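Local coordinates for protein uroporphyrinogen III synthase (PDB 1WCW) that probably closes the linear tetrapyrrole hydroxymethylbilane into uroporphyrinogen III, the macrocycle from which haem and related pigments are made, at residues Arg54-Gly59 and Leu83-Pro88; Val60-Ala65 and Phe93-Gly98; Gly132-Gln137 and Arg153-Leu158. All coordinates share one frame; numbering follows the deposited sequence.

Overall arrangement
All three contacts lie in one alpha/beta domain, around the mixed sheet that holds strands 155-167, 132-137, 62-65 and 93-96 side by side. Interactions 1 and 2 alternate along the chain: helix 50-57 leads into strand 62-65, and helix 86-91 into strand 93-96, so the same two passages pair first as helix ends and then as strands, with centres about 14 Å apart. Interaction 3 follows later in sequence, about 10 Å between centres from interaction 2, and strand 132-137 hydrogen-bonds directly to strand 62-65. A55 and L56 of interaction 1 pack on L158, and L56 also on A135. Interactions 2 and 3 thus build neighbouring parts of the sheet, while interaction 1 joins helices leading into two strands.

Interaction 1 (Arg54-Gly59 and Leu83-Pro88); sequences RALAQG and LDLEGP
L83 reaches from the turn before helix 86-91 onto the last turn of helix 50-57. Its CB points toward that helix, chi1 of -65° sets CG anti to the carbonyl carbon, and the branch at CG sends the two methyls to different atoms. CD1 rests on the backbone, 3.9 Å from R54 CA. CD2 meets A57 CB and lies 3.8 Å from R54 NH2, while the extended R54 chain crosses the leucine at about a right angle. A branched leucine suits this place because one methyl covers the helix backbone and R54 CG, the other A57 CB and the guanidinium NH2. L85 does similar work deeper in: its CD2 touches A57 CB at 4.0 Å and also L56 CD2, and a residue as small as alanine at position 57 allows both leucines to close in. P88 presses its ring on the helix end, with CB 3.5 Å from L56 O and CG 3.5 Å from A57 O. Proline costs little here, since an N-H in the first turn of a helix has no helical acceptor. D84 OD1 caps that turn by accepting from G87 N (3.1 Å), and a side chain at G87 would collide with D84 OD2. No direct hydrogen bond crosses the interface; one water donates to both A57 O (2.8 Å) and D84 O (2.7 Å). The contact therefore relies on apolar packing, with a single water bridge between backbone carbonyls.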
# COMPACT_ATOMS: atom_id res chain seq x y z
N ARG A 54 4.26 -19.78 14.93
CA ARG A 54 3.92 -21.03 15.64
C ARG A 54 2.44 -21.07 16.07
O ARG A 54 1.76 -22.09 15.95
CB ARG A 54 4.79 -21.20 16.89
CG ARG A 54 6.23 -21.51 16.57
CD ARG A 54 7.09 -21.61 17.86
NE ARG A 54 8.39 -22.20 17.57
CZ ARG A 54 8.57 -23.42 17.07
NH1 ARG A 54 9.80 -23.86 16.83
NH2 ARG A 54 7.53 -24.22 16.82
N ALA A 55 1.97 -19.90 16.52
CA ALA A 55 0.57 -19.79 16.91
C ALA A 55 -0.33 -20.04 15.70
O ALA A 55 -1.37 -20.75 15.79
CB ALA A 55 0.28 -18.43 17.53
N LEU A 56 0.00 -19.42 14.55
CA LEU A 56 -0.79 -19.68 13.36
C LEU A 56 -0.79 -21.18 13.01
O LEU A 56 -1.81 -21.76 12.58
CB LEU A 56 -0.21 -18.87 12.18
CG LEU A 56 -0.78 -19.12 10.82
CD1 LEU A 56 -2.27 -18.74 10.82
CD2 LEU A 56 -0.00 -18.26 9.80
N ALA A 57 0.37 -21.85 13.19
CA ALA A 57 0.46 -23.28 12.84
C ALA A 57 -0.43 -24.19 13.73
O ALA A 57 -0.66 -25.34 13.38
CB ALA A 57 1.97 -23.73 12.92
N GLN A 58 -0.88 -23.65 14.84
CA GLN A 58 -1.78 -24.39 15.76
C GLN A 58 -3.23 -24.33 15.26
O GLN A 58 -4.08 -25.04 15.81
CB GLN A 58 -1.73 -23.77 17.15
CG GLN A 58 -0.38 -23.76 17.77
CD GLN A 58 0.19 -25.13 17.84
OE1 GLN A 58 -0.43 -26.06 18.38
NE2 GLN A 58 1.37 -25.28 17.28
N GLY A 59 -3.50 -23.53 14.22
CA GLY A 59 -4.85 -23.41 13.69
C GLY A 59 -5.50 -22.09 14.12
O GLY A 59 -5.39 -21.58 15.25
N LEU A 83 7.44 -25.39 9.84
CA LEU A 83 6.06 -25.48 10.25
C LEU A 83 5.14 -25.67 9.08
O LEU A 83 5.41 -25.22 7.98
CB LEU A 83 5.69 -24.20 10.98
CG LEU A 83 6.37 -23.88 12.28
CD1 LEU A 83 6.01 -22.46 12.69
CD2 LEU A 83 5.97 -24.89 13.37
N ASP A 84 4.05 -26.38 9.31
CA ASP A 84 3.07 -26.55 8.28
C ASP A 84 2.01 -25.47 8.44
O ASP A 84 1.23 -25.47 9.43
CB ASP A 84 2.43 -27.93 8.39
CG ASP A 84 1.15 -28.02 7.61
OD1 ASP A 84 1.07 -27.43 6.51
OD2 ASP A 84 0.22 -28.71 8.08
N LEU A 85 2.02 -24.52 7.49
CA LEU A 85 1.01 -23.45 7.50
C LEU A 85 -0.08 -23.74 6.49
O LEU A 85 -1.20 -23.23 6.63
CB LEU A 85 1.68 -22.12 7.18
CG LEU A 85 2.73 -21.64 8.18
CD1 LEU A 85 3.16 -20.24 7.77
CD2 LEU A 85 2.22 -21.60 9.59
N GLU A 86 0.20 -24.55 5.49
CA GLU A 86 -0.84 -24.81 4.48
C GLU A 86 -2.04 -25.52 5.07
O GLU A 86 -3.18 -25.21 4.70
CB GLU A 86 -0.28 -25.63 3.30
CG GLU A 86 0.85 -24.90 2.58
CD GLU A 86 1.42 -25.68 1.39
OE1 GLU A 86 0.70 -25.83 0.39
OE2 GLU A 86 2.57 -26.15 1.46
N GLY A 87 -1.80 -26.47 5.98
CA GLY A 87 -2.89 -27.18 6.60
C GLY A 87 -3.82 -26.23 7.36
O GLY A 87 -5.03 -26.19 7.14
N PRO A 88 -3.30 -25.47 8.33
CA PRO A 88 -4.12 -24.53 9.11
C PRO A 88 -4.80 -23.50 8.19
O PRO A 88 -5.97 -23.16 8.36
CB PRO A 88 -3.12 -23.85 10.03
CG PRO A 88 -2.02 -24.88 10.15
CD PRO A 88 -1.93 -25.62 8.86
O HOH W 1 0.52 -27.04 11.54

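Interaction 2 (Val60-Ala65 and Phe93-Gly98)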
# COMPACT_ATOMS: atom_id res chain seq x y z
N VAL A 60 -6.23 -21.52 13.14
CA VAL A 60 -6.99 -20.27 13.35
C VAL A 60 -8.34 -20.40 12.62
O VAL A 60 -8.49 -21.20 11.70
CB VAL A 60 -6.24 -19.01 12.79
CG1 VAL A 60 -4.91 -18.84 13.53
CG2 VAL A 60 -5.99 -19.12 11.30
N ASP A 61 -9.25 -19.54 13.03
CA ASP A 61 -10.57 -19.61 12.41
C ASP A 61 -10.69 -18.75 11.20
O ASP A 61 -11.42 -19.08 10.27
CB ASP A 61 -11.57 -19.20 13.49
CG ASP A 61 -11.51 -20.16 14.62
OD1 ASP A 61 -11.98 -21.29 14.42
OD2 ASP A 61 -10.88 -19.82 15.66
N LEU A 62 -9.92 -17.67 11.18
CA LEU A 62 -9.96 -16.74 10.08
C LEU A 62 -8.55 -16.25 9.82
O LEU A 62 -7.75 -16.06 10.74
CB LEU A 62 -10.88 -15.56 10.45
CG LEU A 62 -11.19 -14.51 9.40
CD1 LEU A 62 -12.59 -13.93 9.71
CD2 LEU A 62 -10.16 -13.48 9.39
N PHE A 63 -8.25 -16.07 8.54
CA PHE A 63 -6.98 -15.52 8.11
C PHE A 63 -7.28 -14.37 7.17
O PHE A 63 -7.95 -14.50 6.17
CB PHE A 63 -6.14 -16.59 7.37
CG PHE A 63 -4.81 -16.05 6.85
CD1 PHE A 63 -3.76 -15.73 7.73
CD2 PHE A 63 -4.62 -15.79 5.50
CE1 PHE A 63 -2.55 -15.14 7.24
CE2 PHE A 63 -3.44 -15.23 5.03
CZ PHE A 63 -2.43 -14.90 5.87
N LEU A 64 -6.75 -13.20 7.48
CA LEU A 64 -6.94 -12.01 6.70
C LEU A 64 -5.60 -11.53 6.10
O LEU A 64 -4.67 -11.09 6.88
CB LEU A 64 -7.60 -10.92 7.55
CG LEU A 64 -8.30 -9.75 6.81
CD1 LEU A 64 -9.12 -9.02 7.86
CD2 LEU A 64 -7.33 -8.80 6.12
N ALA A 65 -5.48 -11.63 4.80
CA ALA A 65 -4.29 -11.18 4.08
C ALA A 65 -4.50 -9.78 3.55
O ALA A 65 -5.51 -9.55 2.88
CB ALA A 65 -4.02 -12.12 2.88
N PHE A 93 -11.14 -19.70 7.31
CA PHE A 93 -11.92 -18.86 6.40
C PHE A 93 -10.88 -17.80 5.97
O PHE A 93 -10.31 -17.11 6.83
CB PHE A 93 -13.10 -18.22 7.11
CG PHE A 93 -14.00 -17.44 6.23
CD1 PHE A 93 -14.87 -18.10 5.35
CD2 PHE A 93 -13.99 -16.08 6.26
CE1 PHE A 93 -15.73 -17.34 4.50
CE2 PHE A 93 -14.85 -15.33 5.39
CZ PHE A 93 -15.73 -16.00 4.51
N ARG A 94 -10.68 -17.66 4.68
CA ARG A 94 -9.62 -16.79 4.18
C ARG A 94 -10.16 -15.58 3.50
O ARG A 94 -10.97 -15.69 2.55
CB ARG A 94 -8.75 -17.58 3.23
CG ARG A 94 -8.05 -18.78 3.87
CD ARG A 94 -7.17 -19.55 2.84
NE ARG A 94 -7.91 -20.10 1.73
CZ ARG A 94 -8.61 -21.24 1.79
NH1 ARG A 94 -9.24 -21.63 0.67
NH2 ARG A 94 -8.68 -21.95 2.92
N LEU A 95 -9.72 -14.40 3.93
CA LEU A 95 -10.08 -13.15 3.31
C LEU A 95 -8.90 -12.43 2.72
O LEU A 95 -7.79 -12.45 3.33
CB LEU A 95 -10.68 -12.21 4.32
CG LEU A 95 -12.02 -12.61 4.88
CD1 LEU A 95 -12.42 -11.69 5.98
CD2 LEU A 95 -13.12 -12.61 3.75
N ALA A 96 -9.05 -11.81 1.57
CA ALA A 96 -7.95 -10.98 1.02
C ALA A 96 -8.50 -9.58 0.90
O ALA A 96 -9.61 -9.35 0.45
CB ALA A 96 -7.56 -11.52 -0.29
N ARG A 97 -7.71 -8.60 1.34
CA ARG A 97 -8.16 -7.22 1.27
C ARG A 97 -8.36 -6.78 -0.18
O ARG A 97 -9.29 -6.01 -0.44
CB ARG A 97 -7.13 -6.30 1.94
CG ARG A 97 -7.56 -4.84 1.98
CD ARG A 97 -6.50 -3.95 2.66
NE ARG A 97 -5.21 -3.98 2.00
CZ ARG A 97 -4.16 -3.24 2.36
NH1 ARG A 97 -4.26 -2.40 3.36
NH2 ARG A 97 -3.02 -3.44 1.72
N GLY A 98 -7.55 -7.27 -1.11
CA GLY A 98 -7.66 -6.83 -2.50
C GLY A 98 -7.08 -7.87 -3.42
O GLY A 98 -6.66 -8.94 -2.98
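D61 O receives F93 N at 3.0 Å, opening a ladder of five backbone bonds between two parallel strands, inclined by only 15°, that form a beta-alpha-beta crossover, the connection passing through helices 68-80 and 86-91. The first rung is set apart by its geometry, the donor standing 36° above the carbonyl plane. F63 follows, its N giving to F93 O and its O taking from L95 N, both at 2.9 Å; A65 then repeats the pattern with L95 O and R97 N. The other four rungs run nearly along the C=O axis. On one face, L62, L64, F93 and L95 form an apolar row: L62 CD1 lies 4.3 Å from F93 CD2, and L64 CG 4.2 Å from L95 CB. Branched and aromatic residues fill this layer, where L127 and P128 from nearby loops add cover, and the F93 ring meets that of H113 with almost parallel planes. The other face carries F63, R94, A65 and A96. Both alanines are small enough for helix 99-107 to pack on them through A101, while F63 leans on L74 of helix 68-80. R94 turns its buried guanidinium away from the ladder, NH1 bonding to P111 O and NH2 to L89 O, with a weak bond from NE to L110 O. R97, whose N makes the last rung, sends NH1 to Y139 OH and to O3 of a glycerol probably left from crystallisation.

Interaction 3 (Gly132-Gln137 and Arg153-Leu158); sequences GVAALQ and RGYRVL
G132 O accepts R156 N at 2.9 Å, the donor lying in the carbonyl plane, and a water links the same oxygen to G154 O. At G132's positive phi a side chain would jam against the preceding carbonyl, so glycine fits; G154, closing helix 144-152 in a Schellman motif, is comparable. V133 spreads its methyls, CG1 (chi1 180°) lying 3.9 Å from L158 CB and CG2 reaching the edge of the R156 guanidinium, whose bent chain runs alongside. An alanine here would strip both methyls, and is likely to leave L158 CB without its apolar neighbour and the R156 guanidinium freer to turn. A134 N donates to R156 O and its O accepts from L158 N, each at 2.8 Å, while its CB meets Y155 CB at 3.6 Å, closeness that a small residue allows. A135 CB faces L158 CD2 at 4.3 Å. L136 N ends the ladder on L158 O (2.9 Å), and its CB approaches V157 CG1. This is the strand pair of a beta-alpha-beta unit: helix 144-152 covers A134, L136 and V157, helix 50-57 packs on A135 and L158 from the opposite face, and strand 62-65 borders strand 132-137 on its other edge.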
# COMPACT_ATOMS: atom_id res chain seq x y z
N GLY A 132 -13.19 -17.52 18.26
CA GLY A 132 -11.90 -18.04 17.94
C GLY A 132 -10.86 -16.97 17.70
O GLY A 132 -10.91 -15.86 18.21
N VAL A 133 -9.96 -17.35 16.82
CA VAL A 133 -8.77 -16.55 16.50
C VAL A 133 -8.73 -16.12 15.04
O VAL A 133 -9.02 -16.96 14.18
CB VAL A 133 -7.51 -17.37 16.79
CG1 VAL A 133 -6.29 -16.53 16.45
CG2 VAL A 133 -7.52 -17.77 18.24
N ALA A 134 -8.43 -14.86 14.86
CA ALA A 134 -8.28 -14.28 13.51
C ALA A 134 -6.84 -13.84 13.35
O ALA A 134 -6.35 -12.93 14.04
CB ALA A 134 -9.22 -13.06 13.32
N ALA A 135 -6.16 -14.42 12.39
CA ALA A 135 -4.78 -14.07 12.08
C ALA A 135 -4.83 -12.95 11.06
O ALA A 135 -5.56 -13.04 10.05
CB ALA A 135 -4.09 -15.26 11.47
N LEU A 136 -4.13 -11.87 11.32
CA LEU A 136 -4.14 -10.70 10.46
C LEU A 136 -2.72 -10.44 9.98
O LEU A 136 -1.82 -10.16 10.81
CB LEU A 136 -4.70 -9.51 11.27
CG LEU A 136 -4.59 -8.16 10.59
CD1 LEU A 136 -5.36 -8.08 9.32
CD2 LEU A 136 -5.12 -7.15 11.53
N GLN A 137 -2.49 -10.48 8.70
CA GLN A 137 -1.17 -10.19 8.16
C GLN A 137 -1.07 -8.68 7.92
O GLN A 137 -1.90 -8.10 7.20
CB GLN A 137 -1.00 -10.93 6.85
CG GLN A 137 0.31 -10.61 6.09
CD GLN A 137 0.09 -9.56 5.00
OE1 GLN A 137 0.82 -8.54 4.93
NE2 GLN A 137 -0.85 -9.79 4.18
N ARG A 153 -16.27 -8.51 15.98
CA ARG A 153 -16.85 -9.71 15.41
C ARG A 153 -16.63 -10.97 16.25
O ARG A 153 -17.09 -12.05 15.86
CB ARG A 153 -16.26 -9.93 14.00
CG ARG A 153 -16.67 -8.95 12.96
CD ARG A 153 -18.16 -8.95 12.65
NE ARG A 153 -18.34 -8.26 11.39
CZ ARG A 153 -18.40 -6.94 11.29
NH1 ARG A 153 -18.34 -6.20 12.39
NH2 ARG A 153 -18.38 -6.35 10.11
N GLY A 154 -15.89 -10.88 17.35
CA GLY A 154 -15.74 -12.02 18.25
C GLY A 154 -14.39 -12.72 18.31
O GLY A 154 -14.19 -13.68 19.05
N TYR A 155 -13.40 -12.24 17.55
CA TYR A 155 -12.12 -12.91 17.51
C TYR A 155 -11.02 -12.28 18.36
O TYR A 155 -10.97 -11.08 18.57
CB TYR A 155 -11.58 -12.88 16.05
CG TYR A 155 -12.53 -13.49 15.05
CD1 TYR A 155 -13.35 -12.67 14.28
CD2 TYR A 155 -12.60 -14.85 14.89
CE1 TYR A 155 -14.24 -13.21 13.36
CE2 TYR A 155 -13.50 -15.42 13.98
CZ TYR A 155 -14.31 -14.56 13.23
OH TYR A 155 -15.23 -15.14 12.34
N ARG A 156 -10.15 -13.17 18.77
CA ARG A 156 -8.88 -12.73 19.34
C ARG A 156 -7.96 -12.49 18.08
O ARG A 156 -7.85 -13.41 17.23
CB ARG A 156 -8.25 -13.81 20.17
CG ARG A 156 -6.88 -13.40 20.76
CD ARG A 156 -6.32 -14.51 21.70
NE ARG A 156 -6.18 -15.80 21.01
CZ ARG A 156 -5.89 -16.97 21.58
NH1 ARG A 156 -5.78 -18.06 20.83
NH2 ARG A 156 -5.71 -17.06 22.90
N VAL A 157 -7.29 -11.36 18.02
CA VAL A 157 -6.43 -11.04 16.86
C VAL A 157 -5.01 -11.56 17.05
O VAL A 157 -4.41 -11.34 18.11
CB VAL A 157 -6.40 -9.54 16.57
CG1 VAL A 157 -5.44 -9.23 15.39
CG2 VAL A 157 -7.81 -9.08 16.17
N LEU A 158 -4.49 -12.29 16.04
CA LEU A 158 -3.10 -12.81 16.05
C LEU A 158 -2.41 -12.02 14.93
O LEU A 158 -2.60 -12.30 13.78
CB LEU A 158 -3.15 -14.31 15.80
CG LEU A 158 -1.76 -14.93 15.51
CD1 LEU A 158 -0.88 -14.89 16.77
CD2 LEU A 158 -1.98 -16.32 15.06
O HOH W 2 -12.48 -15.12 20.48